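Local atomic coordinates of superoxide dismutase [FE] (Sulfolobus solfataricus, PDB entry 1WB7), a protein that converts superoxide radicals to hydrogen peroxide and molecular oxygen, using one iron ion bound in each subunit of its homotetramer. Residues A[52-55]-A[59-62]; A[121-126]-A[190-195]; A[138-143]-A[202-207]; A[99-104]-A[195-200]. The protein carries 1 engineered substitution. One frame throughout, in Å; residues are numbered along the deposited sequence.

Contact 1 (A[52-55]-A[59-62]); sequences LEKV and DLQT
The carbonyl oxygen of Lys54 receives two backbone N-H groups from the turn that follows it. Leu60 N makes the sounder bond, 3.1 Å from Lys54 O with an N-H...O angle of 159°. Asp59 N is nearer to Lys54 O, at 2.9 Å, yet that bond is weak because the N-H points badly, at 118°. In this way the last turn of helix 27-57 is closed off by the start of the loop that leads to helix 67-89, within the alpha-hairpin domain of the iron/manganese superoxide dismutases. Leu60 folds back over the helix end: with CG anti to its own carbonyl carbon (chi1 -80°), the branch rests on the root of the lysine side chain, Leu60 CG and CD1 each lying 3.6 Å from Lys54 CB. Leu60 CD1 also meets Val55 CG2 at 4.0 Å, while the long lysine chain leads away. A water donates to Val55 O and to Leu60 O, 2.7 Å from each, and so bridges the two backbones a second time. Val55 O also bonds to Arg118 of a second subunit, and Leu60 packs on Gly63 of a third, which places this helix end at meeting points of the tetramer.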
# COMPACT_ATOMS: atom_id res chain seq x y z
N LEU A 52 -0.94 21.98 -7.88
CA LEU A 52 -0.66 21.30 -9.14
C LEU A 52 -0.78 22.28 -10.32
O LEU A 52 -0.04 22.18 -11.30
CB LEU A 52 -1.60 20.11 -9.34
CG LEU A 52 -1.34 19.30 -10.61
CD1 LEU A 52 0.11 18.85 -10.64
CD2 LEU A 52 -2.28 18.11 -10.67
N GLU A 53 -1.71 23.23 -10.22
CA GLU A 53 -1.88 24.22 -11.27
C GLU A 53 -0.59 25.02 -11.41
O GLU A 53 -0.15 25.31 -12.52
CB GLU A 53 -3.03 25.17 -10.94
CG GLU A 53 -4.40 24.52 -10.83
CD GLU A 53 -5.47 25.52 -10.43
OE1 GLU A 53 -5.13 26.53 -9.76
OE2 GLU A 53 -6.65 25.31 -10.77
N LYS A 54 0.01 25.36 -10.28
CA LYS A 54 1.25 26.12 -10.30
C LYS A 54 2.38 25.31 -10.93
O LYS A 54 3.26 25.87 -11.59
CB LYS A 54 1.64 26.55 -8.88
CG LYS A 54 0.78 27.68 -8.30
CD LYS A 54 1.32 28.11 -6.95
CE LYS A 54 0.54 29.27 -6.34
NZ LYS A 54 -0.82 28.87 -5.86
N VAL A 55 2.37 24.00 -10.73
CA VAL A 55 3.40 23.15 -11.34
C VAL A 55 3.20 23.19 -12.85
O VAL A 55 4.15 23.34 -13.61
CB VAL A 55 3.29 21.68 -10.88
CG1 VAL A 55 4.22 20.81 -11.72
CG2 VAL A 55 3.66 21.55 -9.41
N ASP A 59 4.78 28.18 -12.32
CA ASP A 59 5.01 29.13 -11.25
C ASP A 59 5.82 28.44 -10.16
O ASP A 59 6.49 29.09 -9.36
CB ASP A 59 3.69 29.67 -10.71
CG ASP A 59 2.93 30.47 -11.76
OD1 ASP A 59 3.59 31.24 -12.49
OD2 ASP A 59 1.69 30.34 -11.85
N LEU A 60 5.74 27.12 -10.13
CA LEU A 60 6.52 26.31 -9.20
C LEU A 60 7.47 25.59 -10.14
O LEU A 60 7.05 24.73 -10.90
CB LEU A 60 5.65 25.27 -8.50
CG LEU A 60 4.80 25.72 -7.31
CD1 LEU A 60 3.91 24.56 -6.86
CD2 LEU A 60 5.70 26.18 -6.18
N GLN A 61 8.75 25.96 -10.12
CA GLN A 61 9.69 25.32 -11.01
C GLN A 61 10.39 24.11 -10.41
O GLN A 61 10.21 23.79 -9.24
CB GLN A 61 10.74 26.32 -11.51
CG GLN A 61 11.32 27.22 -10.45
CD GLN A 61 11.12 28.69 -10.79
OE1 GLN A 61 11.76 29.57 -10.20
NE2 GLN A 61 10.23 28.97 -11.73
N THR A 62 11.16 23.43 -11.25
CA THR A 62 11.90 22.25 -10.84
C THR A 62 12.60 22.49 -9.51
O THR A 62 13.28 23.49 -9.34
CB THR A 62 12.96 21.89 -11.90
OG1 THR A 62 12.35 21.84 -13.19
CG2 THR A 62 13.59 20.54 -11.59
O HOH W 1 6.78 23.31 -13.20

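Contact 2 (A[121-126]-A[190-195]); sequences QVFTET and AWWNVV
Phe123 reaches from helix 116-128 toward Trp191 and Trp192 of the 190-195 segment, which carries on from helix 184-191, and the three rings form an aromatic cluster in the C-terminal domain. Its CB lies in the plane of the Trp192 indole, at the edge, 3.9 Å from Trp192 CH2. The chi1 of -167°, which sets CG opposite the backbone N, carries the ring on toward both tryptophans. Phe123 CD2 then makes the closest carbon contact, 3.5 Å from Trp192 CZ2, with the two ring planes steeply inclined at 75°. Farther out, Phe123 CE2 comes to 3.8 Å from Trp191 CZ3; here the rings meet rim to rim, neither covering the other's face. The tryptophans also pack on each other, Trp191 CZ3 lying over one face of Trp192, toward its rim. Trp191 also packs on Leu167 and Leu169 of strand 165-170, its side chain about 7 Å from that of the iron ligand Asp170. The neighbouring Thr124 supplies the polar link: its OG1, also hydrogen-bonded to Lys120 O one turn back, accepts the indole N-H. That bond spans 3.0 Å from Trp192 NE1 to Thr124 OG1 and is bent to 136°, the oxygen tilted somewhat out of the indole plane.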
# COMPACT_ATOMS: atom_id res chain seq x y z
N GLN A 121 -24.23 -11.74 5.51
CA GLN A 121 -23.22 -12.47 6.27
C GLN A 121 -21.83 -12.32 5.66
O GLN A 121 -20.88 -11.96 6.35
CB GLN A 121 -23.55 -13.96 6.32
CG GLN A 121 -24.76 -14.32 7.14
CD GLN A 121 -24.90 -15.82 7.28
OE1 GLN A 121 -24.93 -16.55 6.29
NE2 GLN A 121 -24.96 -16.29 8.52
N VAL A 122 -21.73 -12.61 4.37
CA VAL A 122 -20.46 -12.52 3.66
C VAL A 122 -19.90 -11.10 3.67
O VAL A 122 -18.69 -10.91 3.82
CB VAL A 122 -20.60 -13.02 2.21
CG1 VAL A 122 -19.28 -12.85 1.46
CG2 VAL A 122 -21.01 -14.48 2.22
N PHE A 123 -20.77 -10.11 3.51
CA PHE A 123 -20.33 -8.72 3.49
C PHE A 123 -19.83 -8.30 4.87
O PHE A 123 -18.79 -7.65 5.00
CB PHE A 123 -21.47 -7.78 3.09
CG PHE A 123 -21.02 -6.39 2.75
CD1 PHE A 123 -20.48 -6.10 1.49
CD2 PHE A 123 -21.09 -5.37 3.69
CE1 PHE A 123 -20.03 -4.83 1.18
CE2 PHE A 123 -20.64 -4.09 3.39
CZ PHE A 123 -20.10 -3.82 2.14
N THR A 124 -20.58 -8.67 5.89
CA THR A 124 -20.23 -8.34 7.26
C THR A 124 -18.90 -8.99 7.61
O THR A 124 -18.02 -8.37 8.21
CB THR A 124 -21.34 -8.82 8.22
OG1 THR A 124 -22.55 -8.11 7.92
CG2 THR A 124 -20.96 -8.56 9.67
N GLU A 125 -18.74 -10.25 7.20
CA GLU A 125 -17.52 -11.00 7.45
C GLU A 125 -16.33 -10.34 6.76
O GLU A 125 -15.26 -10.19 7.35
CB GLU A 125 -17.69 -12.43 6.92
CG GLU A 125 -16.50 -13.33 7.13
CD GLU A 125 -16.62 -14.64 6.36
OE1 GLU A 125 -17.76 -15.00 5.98
OE2 GLU A 125 -15.59 -15.30 6.15
N THR A 126 -16.53 -9.94 5.51
CA THR A 126 -15.47 -9.31 4.74
C THR A 126 -15.13 -7.93 5.31
O THR A 126 -13.96 -7.56 5.40
CB THR A 126 -15.87 -9.20 3.26
OG1 THR A 126 -16.15 -10.51 2.75
CG2 THR A 126 -14.74 -8.60 2.44
N ALA A 190 -24.85 -2.43 13.29
CA ALA A 190 -25.81 -1.33 13.40
C ALA A 190 -26.03 -0.61 12.07
O ALA A 190 -27.14 -0.16 11.77
CB ALA A 190 -25.34 -0.34 14.44
N TRP A 191 -24.97 -0.51 11.27
CA TRP A 191 -25.02 0.16 9.99
C TRP A 191 -26.09 -0.38 9.03
O TRP A 191 -26.70 0.39 8.29
CB TRP A 191 -23.64 0.09 9.34
CG TRP A 191 -23.60 0.52 7.92
CD1 TRP A 191 -23.62 1.80 7.44
CD2 TRP A 191 -23.48 -0.33 6.78
NE1 TRP A 191 -23.52 1.80 6.07
CE2 TRP A 191 -23.43 0.50 5.64
CE3 TRP A 191 -23.42 -1.72 6.61
CZ2 TRP A 191 -23.32 -0.02 4.35
CZ3 TRP A 191 -23.30 -2.23 5.32
CH2 TRP A 191 -23.25 -1.38 4.21
N TRP A 192 -26.31 -1.69 9.04
CA TRP A 192 -27.31 -2.28 8.15
C TRP A 192 -28.67 -1.61 8.30
O TRP A 192 -29.47 -1.57 7.35
CB TRP A 192 -27.45 -3.78 8.41
CG TRP A 192 -26.26 -4.58 7.97
CD1 TRP A 192 -25.30 -5.14 8.77
CD2 TRP A 192 -25.89 -4.88 6.62
NE1 TRP A 192 -24.35 -5.77 7.99
CE2 TRP A 192 -24.69 -5.63 6.67
CE3 TRP A 192 -26.45 -4.60 5.37
CZ2 TRP A 192 -24.04 -6.09 5.52
CZ3 TRP A 192 -25.80 -5.05 4.22
CH2 TRP A 192 -24.61 -5.79 4.31
N ASN A 193 -28.94 -1.09 9.49
CA ASN A 193 -30.22 -0.45 9.78
C ASN A 193 -30.44 0.90 9.11
O ASN A 193 -31.56 1.41 9.12
CB ASN A 193 -30.37 -0.31 11.29
CG ASN A 193 -30.42 -1.66 12.00
OD1 ASN A 193 -31.36 -2.43 11.81
ND2 ASN A 193 -29.41 -1.95 12.80
N VAL A 194 -29.40 1.48 8.53
CA VAL A 194 -29.56 2.77 7.86
C VAL A 194 -29.13 2.76 6.40
O VAL A 194 -29.00 3.82 5.79
CB VAL A 194 -28.79 3.89 8.61
CG1 VAL A 194 -29.39 4.08 9.99
CG2 VAL A 194 -27.32 3.55 8.71
N VAL A 195 -28.91 1.58 5.84
CA VAL A 195 -28.51 1.48 4.44
C VAL A 195 -29.65 1.96 3.55
O VAL A 195 -30.79 1.52 3.71
CB VAL A 195 -28.15 0.03 4.06
CG1 VAL A 195 -27.93 -0.08 2.56
CG2 VAL A 195 -26.90 -0.41 4.80

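Contact 3 (A[138-143]-A[202-207]); sequences LYYDTE and KKLQKY
Leu204 CD1 sits over one face of the Tyr140 ring, a CH-pi contact that seats helix 197-205 against strand 134-140, the middle strand of the antiparallel sheet. The methyl carbon is 3.7 Å from the ring centroid and displaced toward the CG side, with Leu204 CD1 only 3.5 Å from Tyr140 CG. Alongside, Tyr207 CB approaches the CD2-CE2 side of the ring, 3.9 Å from Tyr140 CD2, as the two tyrosine side chains run past each other in opposite directions. Thr142 completes this shell: its CG2 lies 3.8 Å from Tyr207 CD2. Tyr140 is directed at the helix by its extended first torsion (chi1 173°, CG opposite the backbone N), and Leu108 of helix 103-113 packs against both Tyr140 and Leu204. Farther back, Asp141 OD2 accepts from Glu143 N at 3.1 Å, an Asx turn that shapes the chain around Thr142. The same carboxylate oxygen forms a salt bridge with Lys82 of a second subunit, so the turn behind the packing also belongs to a subunit interface. At the phenol end a water ties the two segments together: it lies in the plane of the Tyr140 ring, 2.7 Å from Tyr140 OH, and donates to Tyr207 O at 2.8 Å.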
# COMPACT_ATOMS: atom_id res chain seq x y z
N LEU A 138 -19.63 -2.63 -2.18
CA LEU A 138 -20.22 -3.62 -3.06
C LEU A 138 -20.23 -2.92 -4.41
O LEU A 138 -20.87 -1.87 -4.58
CB LEU A 138 -21.66 -3.96 -2.66
CG LEU A 138 -22.26 -5.00 -3.61
CD1 LEU A 138 -21.46 -6.29 -3.50
CD2 LEU A 138 -23.73 -5.25 -3.26
N TYR A 139 -19.48 -3.47 -5.35
CA TYR A 139 -19.40 -2.91 -6.69
C TYR A 139 -20.39 -3.62 -7.59
O TYR A 139 -20.83 -4.73 -7.31
CB TYR A 139 -18.04 -3.18 -7.33
CG TYR A 139 -16.89 -2.31 -6.92
CD1 TYR A 139 -16.87 -0.95 -7.22
CD2 TYR A 139 -15.77 -2.85 -6.29
CE1 TYR A 139 -15.77 -0.16 -6.93
CE2 TYR A 139 -14.66 -2.07 -5.99
CZ TYR A 139 -14.67 -0.73 -6.31
OH TYR A 139 -13.56 0.03 -6.04
N TYR A 140 -20.72 -2.95 -8.68
CA TYR A 140 -21.52 -3.58 -9.69
C TYR A 140 -20.53 -3.53 -10.84
O TYR A 140 -20.25 -2.47 -11.39
CB TYR A 140 -22.77 -2.79 -10.09
CG TYR A 140 -23.42 -3.45 -11.28
CD1 TYR A 140 -23.85 -4.78 -11.21
CD2 TYR A 140 -23.53 -2.80 -12.51
CE1 TYR A 140 -24.34 -5.46 -12.33
CE2 TYR A 140 -24.03 -3.47 -13.64
CZ TYR A 140 -24.43 -4.79 -13.54
OH TYR A 140 -24.87 -5.47 -14.66
N ASP A 141 -19.95 -4.68 -11.18
CA ASP A 141 -19.00 -4.70 -12.27
C ASP A 141 -19.82 -4.71 -13.55
O ASP A 141 -20.52 -5.68 -13.85
CB ASP A 141 -18.13 -5.96 -12.20
CG ASP A 141 -17.09 -6.00 -13.29
OD1 ASP A 141 -16.51 -7.09 -13.52
OD2 ASP A 141 -16.85 -4.95 -13.92
N THR A 142 -19.74 -3.62 -14.31
CA THR A 142 -20.48 -3.50 -15.55
C THR A 142 -19.94 -4.45 -16.61
O THR A 142 -20.60 -4.68 -17.62
CB THR A 142 -20.41 -2.06 -16.10
OG1 THR A 142 -19.05 -1.65 -16.22
CG2 THR A 142 -21.14 -1.10 -15.17
N GLU A 143 -18.75 -4.99 -16.39
CA GLU A 143 -18.16 -5.91 -17.36
C GLU A 143 -18.72 -7.32 -17.21
O GLU A 143 -19.22 -7.90 -18.16
CB GLU A 143 -16.64 -5.97 -17.21
CG GLU A 143 -15.98 -6.91 -18.21
CD GLU A 143 -14.48 -7.06 -18.00
OE1 GLU A 143 -13.89 -6.23 -17.27
OE2 GLU A 143 -13.88 -7.99 -18.58
N LYS A 202 -31.66 2.39 -7.24
CA LYS A 202 -31.72 3.47 -8.22
C LYS A 202 -30.39 3.59 -8.96
O LYS A 202 -30.37 3.69 -10.19
CB LYS A 202 -32.05 4.79 -7.51
CG LYS A 202 -32.95 5.73 -8.30
CD LYS A 202 -34.04 6.29 -7.40
CE LYS A 202 -34.84 5.15 -6.75
NZ LYS A 202 -35.79 5.60 -5.68
N LYS A 203 -29.28 3.59 -8.22
CA LYS A 203 -27.97 3.69 -8.86
C LYS A 203 -27.70 2.49 -9.76
O LYS A 203 -27.23 2.64 -10.88
CB LYS A 203 -26.87 3.82 -7.82
CG LYS A 203 -25.50 4.10 -8.42
CD LYS A 203 -24.47 4.45 -7.36
CE LYS A 203 -23.14 4.85 -7.98
NZ LYS A 203 -22.13 5.21 -6.94
N LEU A 204 -28.01 1.29 -9.27
CA LEU A 204 -27.79 0.09 -10.07
C LEU A 204 -28.54 0.18 -11.39
O LEU A 204 -27.98 -0.14 -12.45
CB LEU A 204 -28.27 -1.16 -9.32
CG LEU A 204 -28.25 -2.43 -10.18
CD1 LEU A 204 -26.81 -2.76 -10.59
CD2 LEU A 204 -28.87 -3.59 -9.41
N GLN A 205 -29.80 0.60 -11.34
CA GLN A 205 -30.62 0.73 -12.54
C GLN A 205 -29.91 1.49 -13.66
O GLN A 205 -30.00 1.12 -14.82
CB GLN A 205 -31.93 1.45 -12.21
CG GLN A 205 -33.02 0.57 -11.61
CD GLN A 205 -33.41 -0.56 -12.54
OE1 GLN A 205 -33.47 -0.39 -13.76
NE2 GLN A 205 -33.70 -1.73 -11.97
N LYS A 206 -29.21 2.56 -13.29
CA LYS A 206 -28.49 3.38 -14.25
C LYS A 206 -27.48 2.60 -15.09
O LYS A 206 -27.13 3.04 -16.18
CB LYS A 206 -27.78 4.52 -13.53
CG LYS A 206 -28.70 5.61 -12.99
CD LYS A 206 -27.91 6.60 -12.14
CE LYS A 206 -26.64 7.08 -12.87
NZ LYS A 206 -25.73 7.85 -11.98
N TYR A 207 -27.00 1.47 -14.59
CA TYR A 207 -26.01 0.69 -15.33
C TYR A 207 -26.57 -0.58 -15.95
O TYR A 207 -25.81 -1.42 -16.44
CB TYR A 207 -24.81 0.35 -14.43
CG TYR A 207 -24.15 1.57 -13.83
CD1 TYR A 207 -24.71 2.20 -12.72
CD2 TYR A 207 -23.01 2.13 -14.40
CE1 TYR A 207 -24.15 3.35 -12.20
CE2 TYR A 207 -22.44 3.29 -13.88
CZ TYR A 207 -23.02 3.90 -12.78
OH TYR A 207 -22.47 5.04 -12.25
O HOH W 2 -25.32 -4.08 -16.95

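Contact 4 (A[99-104]-A[195-200]); sequences GKPGGA and VNWDAA
Pro101 lies flat against the indole of Trp197, the two side chains side by side and pointing the same way. Pro101 CD stands over the five-membered ring, 4.0 Å from its centroid and 16° off the ring normal, which makes this a CH-pi contact. Pro101 CB reaches the six-membered part instead, 3.5 Å from Trp197 CE3, so the pyrrolidine spans both rings of the indole. The peptide linking Lys100 to Pro101 shares this face, Lys100 C lying 3.9 Å from Trp197 CD1. A chi1 of -72°, with CG opposite the carbonyl carbon, turns the indole toward the 99-101 backbone and leaves Trp197 NE1 3.1 Å from Gly99 O. Val195 CG1 covers the opposite face, 3.5 Å above the plane, so the indole is held flat between a proline and a valine only two residues back in its own segment. Phe116 meets Trp197 with its ring roughly perpendicular, and Trp192 touches it too. Just before the tryptophan, Asn196 OD1 accepts from Ala199 N at 3.0 Å with an angle of 161°. This is a classic asparagine N-cap, here opening helix 197-205 of the C-terminal domain, packed against the loop that leads into helix 103-113.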
# COMPACT_ATOMS: atom_id res chain seq x y z
N GLY A 99 -33.71 -2.37 6.29
CA GLY A 99 -34.56 -3.31 5.59
C GLY A 99 -33.79 -4.08 4.54
O GLY A 99 -32.58 -4.26 4.66
N LYS A 100 -34.49 -4.53 3.50
CA LYS A 100 -33.85 -5.30 2.43
C LYS A 100 -34.05 -4.64 1.08
O LYS A 100 -34.98 -3.86 0.88
CB LYS A 100 -34.44 -6.71 2.40
CG LYS A 100 -34.24 -7.50 3.69
CD LYS A 100 -35.18 -8.70 3.77
CE LYS A 100 -34.98 -9.66 2.61
NZ LYS A 100 -35.85 -10.86 2.73
N PRO A 101 -33.17 -4.95 0.12
CA PRO A 101 -33.27 -4.37 -1.22
C PRO A 101 -34.31 -5.11 -2.05
O PRO A 101 -34.62 -6.27 -1.79
CB PRO A 101 -31.86 -4.58 -1.78
CG PRO A 101 -31.49 -5.91 -1.19
CD PRO A 101 -31.96 -5.78 0.25
N GLY A 102 -34.86 -4.42 -3.05
CA GLY A 102 -35.84 -5.03 -3.92
C GLY A 102 -35.36 -4.92 -5.36
O GLY A 102 -34.16 -4.81 -5.62
N GLY A 103 -36.31 -4.95 -6.30
CA GLY A 103 -35.97 -4.82 -7.71
C GLY A 103 -34.81 -5.65 -8.22
O GLY A 103 -34.54 -6.75 -7.74
N ALA A 104 -34.12 -5.11 -9.23
CA ALA A 104 -32.99 -5.79 -9.85
C ALA A 104 -31.87 -6.11 -8.87
O ALA A 104 -31.25 -7.17 -8.96
CB ALA A 104 -32.45 -4.93 -11.00
N VAL A 195 -28.91 1.58 5.84
CA VAL A 195 -28.51 1.48 4.44
C VAL A 195 -29.65 1.96 3.55
O VAL A 195 -30.79 1.52 3.71
CB VAL A 195 -28.15 0.03 4.06
CG1 VAL A 195 -27.93 -0.08 2.56
CG2 VAL A 195 -26.90 -0.41 4.80
N ASN A 196 -29.34 2.84 2.61
CA ASN A 196 -30.34 3.37 1.70
C ASN A 196 -30.49 2.44 0.50
O ASN A 196 -29.97 2.71 -0.59
CB ASN A 196 -29.94 4.77 1.23
CG ASN A 196 -31.10 5.53 0.61
OD1 ASN A 196 -32.02 4.93 0.04
ND2 ASN A 196 -31.06 6.86 0.70
N TRP A 197 -31.21 1.35 0.71
CA TRP A 197 -31.43 0.37 -0.35
C TRP A 197 -32.11 0.92 -1.59
O TRP A 197 -31.82 0.47 -2.69
CB TRP A 197 -32.22 -0.81 0.19
CG TRP A 197 -31.40 -1.66 1.10
CD1 TRP A 197 -31.61 -1.89 2.42
CD2 TRP A 197 -30.19 -2.34 0.75
NE1 TRP A 197 -30.60 -2.68 2.93
CE2 TRP A 197 -29.72 -2.97 1.92
CE3 TRP A 197 -29.46 -2.48 -0.44
CZ2 TRP A 197 -28.54 -3.73 1.94
CZ3 TRP A 197 -28.29 -3.24 -0.42
CH2 TRP A 197 -27.85 -3.85 0.76
N ASP A 198 -33.01 1.89 -1.41
CA ASP A 198 -33.70 2.48 -2.56
C ASP A 198 -32.71 3.24 -3.43
O ASP A 198 -32.72 3.10 -4.66
CB ASP A 198 -34.81 3.44 -2.08
CG ASP A 198 -36.01 2.71 -1.51
OD1 ASP A 198 -36.93 3.39 -1.00
OD2 ASP A 198 -36.05 1.46 -1.58
N ALA A 199 -31.84 4.03 -2.81
CA ALA A 199 -30.84 4.78 -3.57
C ALA A 199 -29.95 3.77 -4.29
O ALA A 199 -29.58 3.97 -5.44
CB ALA A 199 -30.01 5.66 -2.64
N ALA A 200 -29.61 2.68 -3.59
CA ALA A 200 -28.77 1.64 -4.17
C ALA A 200 -29.42 1.05 -5.42
O ALA A 200 -28.77 0.90 -6.46
CB ALA A 200 -28.51 0.55 -3.15

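How the contacts relate
Contact 1 stands apart in the alpha-hairpin domain, its centre 39 to 46 Å from the others, and closes along the chain before any of them opens. The other three gather around the C-terminal domain. Contacts 2 and 4 have centres 13 Å apart, share Val195 and meet where Trp192 CZ3 lies 3.8 Å from Trp197 CZ2; contact 2 is nested inside the loop closed by contact 4. Contacts 3 and 4 both use helix 197-205, and contact 3 crosses contacts 2 and 4 in chain order. Contacts 2 and 4 tie the helical segments of this domain to one another, and contact 3 joins helix 197-205 to the sheet, whereas contact 1 finishes a distant hairpin tip facing other subunits.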